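Local structure of reticulocyte-binding protein 2a (Plasmodium vivax, 4Z8N) at residues S127-N130 and E131-S135; L246-L249 and K250-F254; T148-Y151 and E152-E156. The protein probably binds red blood cells during invasion by the malaria parasite, this chain being its largely alpha-helical erythrocyte-binding domain. All coordinates share one frame; numbering follows the deposited sequence.

How the contacts relate
All three contacts are short helical stretches of two to three turns in one coiled-coil family region, on the same side of the chain's centre. Contact 1 lies on helix 119-136, contact 2 at the start of helix 246-297 and contact 3 at the start of helix 149-162. Contact 2 touches both of the others, whereas contacts 1 and 3 stay about 12 Å apart at their nearest atoms. Contact 1 is the most exposed, with five exposed residues of eight touching; contact 3 has four buried, and contact 2 two buried and two exposed. The i to i+4 pairs are phenylalanine with isoleucine in contact 1, leucine over a tyrosine face in contact 2, and tyrosine alongside leucine in contact 3.

Contact 1: residues S127-N130 and E131-S135; sequences SKFN and EKIYS
F129 and I133, one helical turn apart, meet through CE2 of the ring and CD1 of the isoleucine, 3.7 Å from each other. The methyl comes in obliquely to the ring. I133 CG1 sits beside its own backbone N (chi1 -60°), and the next torsion is extended, carrying CD1 on to the ring. On the neighbouring side of the helix N130 meets Y134 at the ring edge: ND2 lies in the plane of the tyrosine ring, 4.0 Å from CE1, with the amide and ring planes 88° apart. The same edge meets the backbone, since Y134 CD1 is 3.3 Å from N130 O. Both pairs follow the i to i+4 spacing of an alpha-helix, here helix 119-136. Its backbone bonds include E131 N to S127 O at 3.1 Å and I133 N to F129 O at 3.0 Å, the latter with an N-H...O angle of 138°; I133 N also makes a weak bond to N130 O. Further along, S135 OG donates to K132 O at 2.9 Å. Outside these residues, F31 meets the F129 ring edge-to-face, and A51, S55 and V56 of helix 42-69 also touch F129. Y48 of that helix reaches I133, while Y30 and F31 of helix 26-37 pack on N130.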
loop_
_atom_site.group_PDB
_atom_site.type_symbol
_atom_site.label_atom_id
_atom_site.label_comp_id
_atom_site.label_asym_id
_atom_site.label_seq_id
_atom_site.Cartn_x
_atom_site.Cartn_y
_atom_site.Cartn_z
ATOM N N SER A 127 10.134 -1.960 -16.502
ATOM C CA SER A 127 11.120 -3.014 -16.683
ATOM C C SER A 127 12.164 -2.599 -17.716
ATOM O O SER A 127 13.356 -2.858 -17.546
ATOM C CB SER A 127 10.436 -4.316 -17.106
ATOM O OG SER A 127 11.382 -5.356 -17.271
ATOM N N LYS A 128 11.706 -1.944 -18.778
ATOM C CA LYS A 128 12.590 -1.473 -19.840
ATOM C C LYS A 128 13.561 -0.412 -19.332
ATOM O O LYS A 128 14.743 -0.431 -19.676
ATOM C CB LYS A 128 11.772 -0.920 -21.008
ATOM C CG LYS A 128 11.311 -1.979 -21.998
ATOM C CD LYS A 128 10.161 -1.470 -22.852
ATOM C CE LYS A 128 9.092 -2.538 -23.027
ATOM N NZ LYS A 128 7.718 -1.959 -23.015
ATOM N N PHE A 129 13.066 0.510 -18.514
ATOM C CA PHE A 129 13.921 1.543 -17.938
ATOM C C PHE A 129 14.895 0.952 -16.925
ATOM O O PHE A 129 16.035 1.406 -16.815
ATOM C CB PHE A 129 13.089 2.641 -17.276
ATOM C CG PHE A 129 13.917 3.740 -16.664
ATOM C CD1 PHE A 129 14.484 4.723 -17.462
ATOM C CD2 PHE A 129 14.128 3.789 -15.295
ATOM C CE1 PHE A 129 15.247 5.735 -16.905
ATOM C CE2 PHE A 129 14.893 4.799 -14.731
ATOM C CZ PHE A 129 15.451 5.772 -15.537
ATOM N N ASN A 130 14.442 -0.058 -16.188
ATOM C CA ASN A 130 15.288 -0.734 -15.211
ATOM C C ASN A 130 16.501 -1.385 -15.868
ATOM O O ASN A 130 17.602 -1.353 -15.320
ATOM C CB ASN A 130 14.488 -1.785 -14.441
ATOM C CG ASN A 130 15.298 -2.439 -13.337
ATOM O OD1 ASN A 130 15.656 -1.792 -12.351
ATOM N ND2 ASN A 130 15.587 -3.725 -13.493
ATOM N N GLU A 131 16.295 -1.974 -17.042
ATOM C CA GLU A 131 17.393 -2.574 -17.788
ATOM C C GLU A 131 18.336 -1.483 -18.285
ATOM O O GLU A 131 19.547 -1.687 -18.377
ATOM C CB GLU A 131 16.871 -3.412 -18.962
ATOM C CG GLU A 131 17.973 -4.056 -19.800
ATOM C CD GLU A 131 17.493 -5.251 -20.609
ATOM O OE1 GLU A 131 17.035 -5.050 -21.752
ATOM O OE2 GLU A 131 17.579 -6.393 -20.105
ATOM N N LYS A 132 17.772 -0.319 -18.585
ATOM C CA LYS A 132 18.553 0.807 -19.076
ATOM C C LYS A 132 19.481 1.339 -17.986
ATOM O O LYS A 132 20.569 1.834 -18.278
ATOM C CB LYS A 132 17.631 1.919 -19.583
ATOM C CG LYS A 132 18.337 2.994 -20.392
ATOM C CD LYS A 132 17.345 3.825 -21.191
ATOM C CE LYS A 132 18.061 4.726 -22.185
ATOM N NZ LYS A 132 17.116 5.364 -23.143
ATOM N N ILE A 133 19.047 1.227 -16.734
ATOM C CA ILE A 133 19.849 1.669 -15.598
ATOM C C ILE A 133 21.174 0.910 -15.525
ATOM O O ILE A 133 22.217 1.495 -15.231
ATOM C CB ILE A 133 19.083 1.496 -14.266
ATOM C CG1 ILE A 133 17.789 2.312 -14.283
ATOM C CG2 ILE A 133 19.946 1.920 -13.085
ATOM C CD1 ILE A 133 17.037 2.300 -12.967
ATOM N N TYR A 134 21.127 -0.390 -15.809
ATOM C CA TYR A 134 22.320 -1.235 -15.771
ATOM C C TYR A 134 23.428 -0.722 -16.687
ATOM O O TYR A 134 24.604 -0.748 -16.323
ATOM C CB TYR A 134 21.968 -2.675 -16.154
ATOM C CG TYR A 134 21.411 -3.505 -15.019
ATOM C CD1 TYR A 134 20.057 -3.468 -14.702
ATOM C CD2 TYR A 134 22.238 -4.333 -14.268
ATOM C CE1 TYR A 134 19.544 -4.228 -13.668
ATOM C CE2 TYR A 134 21.733 -5.097 -13.232
ATOM C CZ TYR A 134 20.385 -5.040 -12.938
ATOM O OH TYR A 134 19.876 -5.797 -11.908
ATOM N N SER A 135 23.053 -0.261 -17.876
ATOM C CA SER A 135 24.034 0.231 -18.838
ATOM C C SER A 135 24.491 1.646 -18.493
ATOM O O SER A 135 25.603 2.044 -18.832
ATOM C CB SER A 135 23.462 0.194 -20.258
ATOM O OG SER A 135 22.411 1.132 -20.412
#

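Contact 2: residues L246-L249 and K250-F254; sequences LSTL and KKLYF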
loop_
_atom_site.group_PDB
_atom_site.type_symbol
_atom_site.label_atom_id
_atom_site.label_comp_id
_atom_site.label_asym_id
_atom_site.label_seq_id
_atom_site.Cartn_x
_atom_site.Cartn_y
_atom_site.Cartn_z
ATOM N N LEU A 246 32.807 -4.055 -10.705
ATOM C CA LEU A 246 31.652 -3.211 -11.002
ATOM C C LEU A 246 30.347 -3.996 -11.107
ATOM O O LEU A 246 29.309 -3.545 -10.620
ATOM C CB LEU A 246 31.883 -2.431 -12.299
ATOM C CG LEU A 246 30.725 -1.533 -12.744
ATOM C CD1 LEU A 246 30.387 -0.511 -11.667
ATOM C CD2 LEU A 246 31.046 -0.841 -14.059
ATOM N N SER A 247 30.400 -5.161 -11.747
ATOM C CA SER A 247 29.216 -5.998 -11.915
ATOM C C SER A 247 28.599 -6.341 -10.564
ATOM O O SER A 247 27.377 -6.402 -10.421
ATOM C CB SER A 247 29.565 -7.278 -12.674
ATOM O OG SER A 247 30.449 -8.088 -11.921
ATOM N N THR A 248 29.459 -6.560 -9.577
ATOM C CA THR A 248 29.021 -6.811 -8.211
ATOM C C THR A 248 28.437 -5.541 -7.601
ATOM O O THR A 248 27.397 -5.577 -6.942
ATOM C CB THR A 248 30.183 -7.315 -7.333
ATOM O OG1 THR A 248 30.670 -8.560 -7.850
ATOM C CG2 THR A 248 29.728 -7.510 -5.894
ATOM N N LEU A 249 29.113 -4.422 -7.839
ATOM C CA LEU A 249 28.719 -3.135 -7.278
ATOM C C LEU A 249 27.309 -2.731 -7.692
ATOM O O LEU A 249 26.539 -2.224 -6.875
ATOM C CB LEU A 249 29.711 -2.050 -7.699
ATOM C CG LEU A 249 29.587 -0.721 -6.956
ATOM C CD1 LEU A 249 30.089 -0.867 -5.528
ATOM C CD2 LEU A 249 30.338 0.383 -7.689
ATOM N N LYS A 250 26.982 -2.950 -8.962
ATOM C CA LYS A 250 25.656 -2.626 -9.479
ATOM C C LYS A 250 24.571 -3.368 -8.712
ATOM O O LYS A 250 23.546 -2.789 -8.347
ATOM C CB LYS A 250 25.557 -2.960 -10.970
ATOM C CG LYS A 250 26.408 -2.087 -11.870
ATOM C CD LYS A 250 25.839 -2.054 -13.279
ATOM C CE LYS A 250 26.837 -2.564 -14.301
ATOM N NZ LYS A 250 26.315 -2.447 -15.691
ATOM N N LYS A 251 24.806 -4.653 -8.469
ATOM C CA LYS A 251 23.840 -5.488 -7.766
ATOM C C LYS A 251 23.722 -5.080 -6.300
ATOM O O LYS A 251 22.627 -5.085 -5.737
ATOM C CB LYS A 251 24.222 -6.964 -7.882
ATOM C CG LYS A 251 23.059 -7.914 -7.697
ATOM C CD LYS A 251 23.530 -9.295 -7.294
ATOM C CE LYS A 251 22.358 -10.175 -6.934
ATOM N NZ LYS A 251 21.214 -9.965 -7.870
ATOM N N LEU A 252 24.848 -4.723 -5.687
ATOM C CA LEU A 252 24.842 -4.230 -4.314
ATOM C C LEU A 252 24.025 -2.944 -4.224
ATOM O O LEU A 252 23.206 -2.780 -3.317
ATOM C CB LEU A 252 26.269 -3.994 -3.811
ATOM C CG LEU A 252 27.010 -5.206 -3.241
ATOM C CD1 LEU A 252 28.392 -4.809 -2.752
ATOM C CD2 LEU A 252 26.209 -5.846 -2.116
ATOM N N TYR A 253 24.248 -2.044 -5.178
ATOM C CA TYR A 253 23.485 -0.805 -5.265
ATOM C C TYR A 253 21.995 -1.092 -5.423
ATOM O O TYR A 253 21.166 -0.579 -4.671
ATOM C CB TYR A 253 23.958 0.052 -6.445
ATOM C CG TYR A 253 25.251 0.815 -6.239
ATOM C CD1 TYR A 253 26.107 0.521 -5.184
ATOM C CD2 TYR A 253 25.610 1.842 -7.106
ATOM C CE1 TYR A 253 27.289 1.228 -5.005
ATOM C CE2 TYR A 253 26.786 2.552 -6.936
ATOM C CZ TYR A 253 27.622 2.242 -5.885
ATOM O OH TYR A 253 28.790 2.953 -5.721
ATOM N N PHE A 254 21.668 -1.923 -6.407
ATOM C CA PHE A 254 20.283 -2.170 -6.786
ATOM C C PHE A 254 19.516 -2.932 -5.709
ATOM O O PHE A 254 18.351 -2.641 -5.450
ATOM C CB PHE A 254 20.224 -2.932 -8.112
ATOM C CG PHE A 254 20.756 -2.154 -9.288
ATOM C CD1 PHE A 254 20.950 -0.783 -9.206
ATOM C CD2 PHE A 254 21.060 -2.796 -10.477
ATOM C CE1 PHE A 254 21.440 -0.069 -10.286
ATOM C CE2 PHE A 254 21.549 -2.087 -11.562
ATOM C CZ PHE A 254 21.740 -0.722 -11.465
#
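L249 O receives Y253 N at 2.9 Å, with an N-H...O angle of 165°, and the same oxygen lies 3.3 Å from CD1 of the tyrosine ring. That backbone bond joins the two residues whose side chains carry the contact. L249 lays its branch over one face of the Y253 ring in a CH-pi contact: CG stands 4.0 Å from the ring centroid, 28° off the normal. L249 CD1 lies 3.5 Å from Y253 CE1, and CD2 sits farther out, 3.6 Å from Y253 OH. Y253, its CG beside the backbone N (chi1 -77°), leans back toward the preceding turn and lays its ring against L249, whose side chain stands out from the helix. This is the first part of helix 246-297, where K250 N bonds to L246 O and L252 N to T248 O. K250 CG packs against the carbonyl of L246, 3.5 Å from its O, but the lysine's NZ leads away to Y134 O and N138 OD1. The tyrosine ring also meets Y37. Y253 therefore serves two kinds of chemistry: the ring of this buried residue takes aliphatic carbon on one face, and its hydroxyl, beside L249 CD2, hydrogen-bonds to H41 NE2 outside the helix.

Contact 3: residues T148-Y151 and E152-E156; sequences TDTY and EIMLE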
loop_
_atom_site.group_PDB
_atom_site.type_symbol
_atom_site.label_atom_id
_atom_site.label_comp_id
_atom_site.label_asym_id
_atom_site.label_seq_id
_atom_site.Cartn_x
_atom_site.Cartn_y
_atom_site.Cartn_z
ATOM N N THR A 148 33.825 0.642 -2.332
ATOM C CA THR A 148 32.490 0.446 -1.781
ATOM C C THR A 148 32.029 1.580 -0.865
ATOM O O THR A 148 31.182 1.373 0.004
ATOM C CB THR A 148 32.416 -0.877 -0.996
ATOM O OG1 THR A 148 33.314 -0.822 0.121
ATOM C CG2 THR A 148 32.801 -2.047 -1.890
ATOM N N ASP A 149 32.576 2.776 -1.069
ATOM C CA ASP A 149 32.233 3.929 -0.239
ATOM C C ASP A 149 30.750 4.283 -0.320
ATOM O O ASP A 149 30.061 4.319 0.700
ATOM C CB ASP A 149 33.072 5.148 -0.635
ATOM C CG ASP A 149 34.527 5.012 -0.231
ATOM O OD1 ASP A 149 34.838 4.129 0.596
ATOM O OD2 ASP A 149 35.360 5.796 -0.736
ATOM N N THR A 150 30.269 4.546 -1.533
ATOM C CA THR A 150 28.885 4.960 -1.750
ATOM C C THR A 150 27.899 3.916 -1.232
ATOM O O THR A 150 26.879 4.259 -0.629
ATOM C CB THR A 150 28.612 5.235 -3.245
ATOM O OG1 THR A 150 29.229 6.471 -3.622
ATOM C CG2 THR A 150 27.121 5.327 -3.523
ATOM N N TYR A 151 28.216 2.645 -1.454
ATOM C CA TYR A 151 27.378 1.559 -0.965
ATOM C C TYR A 151 27.276 1.580 0.557
ATOM O O TYR A 151 26.191 1.419 1.114
ATOM C CB TYR A 151 27.913 0.203 -1.433
ATOM C CG TYR A 151 27.211 -0.971 -0.785
ATOM C CD1 TYR A 151 25.947 -1.365 -1.206
ATOM C CD2 TYR A 151 27.808 -1.679 0.250
ATOM C CE1 TYR A 151 25.300 -2.432 -0.615
ATOM C CE2 TYR A 151 27.166 -2.749 0.847
ATOM C CZ TYR A 151 25.912 -3.120 0.410
ATOM O OH TYR A 151 25.267 -4.182 0.998
ATOM N N GLU A 152 28.407 1.783 1.224
ATOM C CA GLU A 152 28.432 1.784 2.682
ATOM C C GLU A 152 27.697 2.999 3.247
ATOM O O GLU A 152 27.014 2.900 4.269
ATOM C CB GLU A 152 29.871 1.746 3.200
ATOM C CG GLU A 152 29.971 1.654 4.715
ATOM C CD GLU A 152 31.403 1.591 5.210
ATOM O OE1 GLU A 152 32.174 2.531 4.927
ATOM O OE2 GLU A 152 31.754 0.601 5.885
ATOM N N ILE A 153 27.836 4.140 2.578
ATOM C CA ILE A 153 27.145 5.361 2.991
ATOM C C ILE A 153 25.632 5.194 2.914
ATOM O O ILE A 153 24.917 5.460 3.882
ATOM C CB ILE A 153 27.555 6.566 2.126
ATOM C CG1 ILE A 153 29.020 6.925 2.378
ATOM C CG2 ILE A 153 26.657 7.760 2.415
ATOM C CD1 ILE A 153 29.317 7.277 3.814
ATOM N N MET A 154 25.155 4.747 1.758
ATOM C CA MET A 154 23.726 4.585 1.529
ATOM C C MET A 154 23.128 3.518 2.437
ATOM O O MET A 154 22.000 3.659 2.906
ATOM C CB MET A 154 23.458 4.237 0.065
ATOM C CG MET A 154 23.775 5.359 -0.911
ATOM S SD MET A 154 22.874 6.873 -0.528
ATOM C CE MET A 154 21.186 6.267 -0.535
ATOM N N LEU A 155 23.885 2.453 2.678
ATOM C CA LEU A 155 23.429 1.382 3.556
ATOM C C LEU A 155 23.228 1.919 4.966
ATOM O O LEU A 155 22.255 1.580 5.634
ATOM C CB LEU A 155 24.423 0.213 3.564
ATOM C CG LEU A 155 23.992 -1.023 4.360
ATOM C CD1 LEU A 155 22.687 -1.585 3.816
ATOM C CD2 LEU A 155 25.078 -2.089 4.358
ATOM N N GLU A 156 24.152 2.766 5.406
ATOM C CA GLU A 156 24.064 3.382 6.723
ATOM C C GLU A 156 22.839 4.287 6.809
ATOM O O GLU A 156 22.166 4.344 7.839
ATOM C CB GLU A 156 25.334 4.176 7.034
ATOM C CG GLU A 156 25.349 4.802 8.420
ATOM C CD GLU A 156 25.279 3.769 9.529
ATOM O OE1 GLU A 156 25.870 2.680 9.369
ATOM O OE2 GLU A 156 24.627 4.045 10.558
#
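A first torsion of 171° turns the Y151 ring away from its own backbone N and out from the helix with a slight forward lean, while L155, also with CG opposite N (chi1 -175°), runs beside it in the same direction. They form an i to i+4 pair in the opening turns of helix 149-162, with T148 at the N-cap position. L155 CD2 does the touching: it lies 4.1 Å from Y151 CE2 and 4.0 Å from Y151 OH, approaching the ring obliquely. These spacings are those of ordinary van der Waals contact along the outer part of the ring. Behind it, the backbone bond from L155 N to Y151 O measures 3.0 Å. The preceding bonds keep the same spacing along the helix, beginning with E152 N to T148 O; the straightest of the four is M154 N to T150 O, with an N-H...O angle of 170°. Next to the first pair round the helix, T150 and M154 make a lesser one, CG2 to CG at 4.2 Å. Helix 246-297 packs on this stretch through L252, Y253 and S256, which touch Y151, and L235 of helix 199-237 touches both Y151 and L155. Y37 of helix 26-37 reaches T150, Y151 and M154. M154 CG, beside its own backbone N, lies 3.3 Å from T150 O.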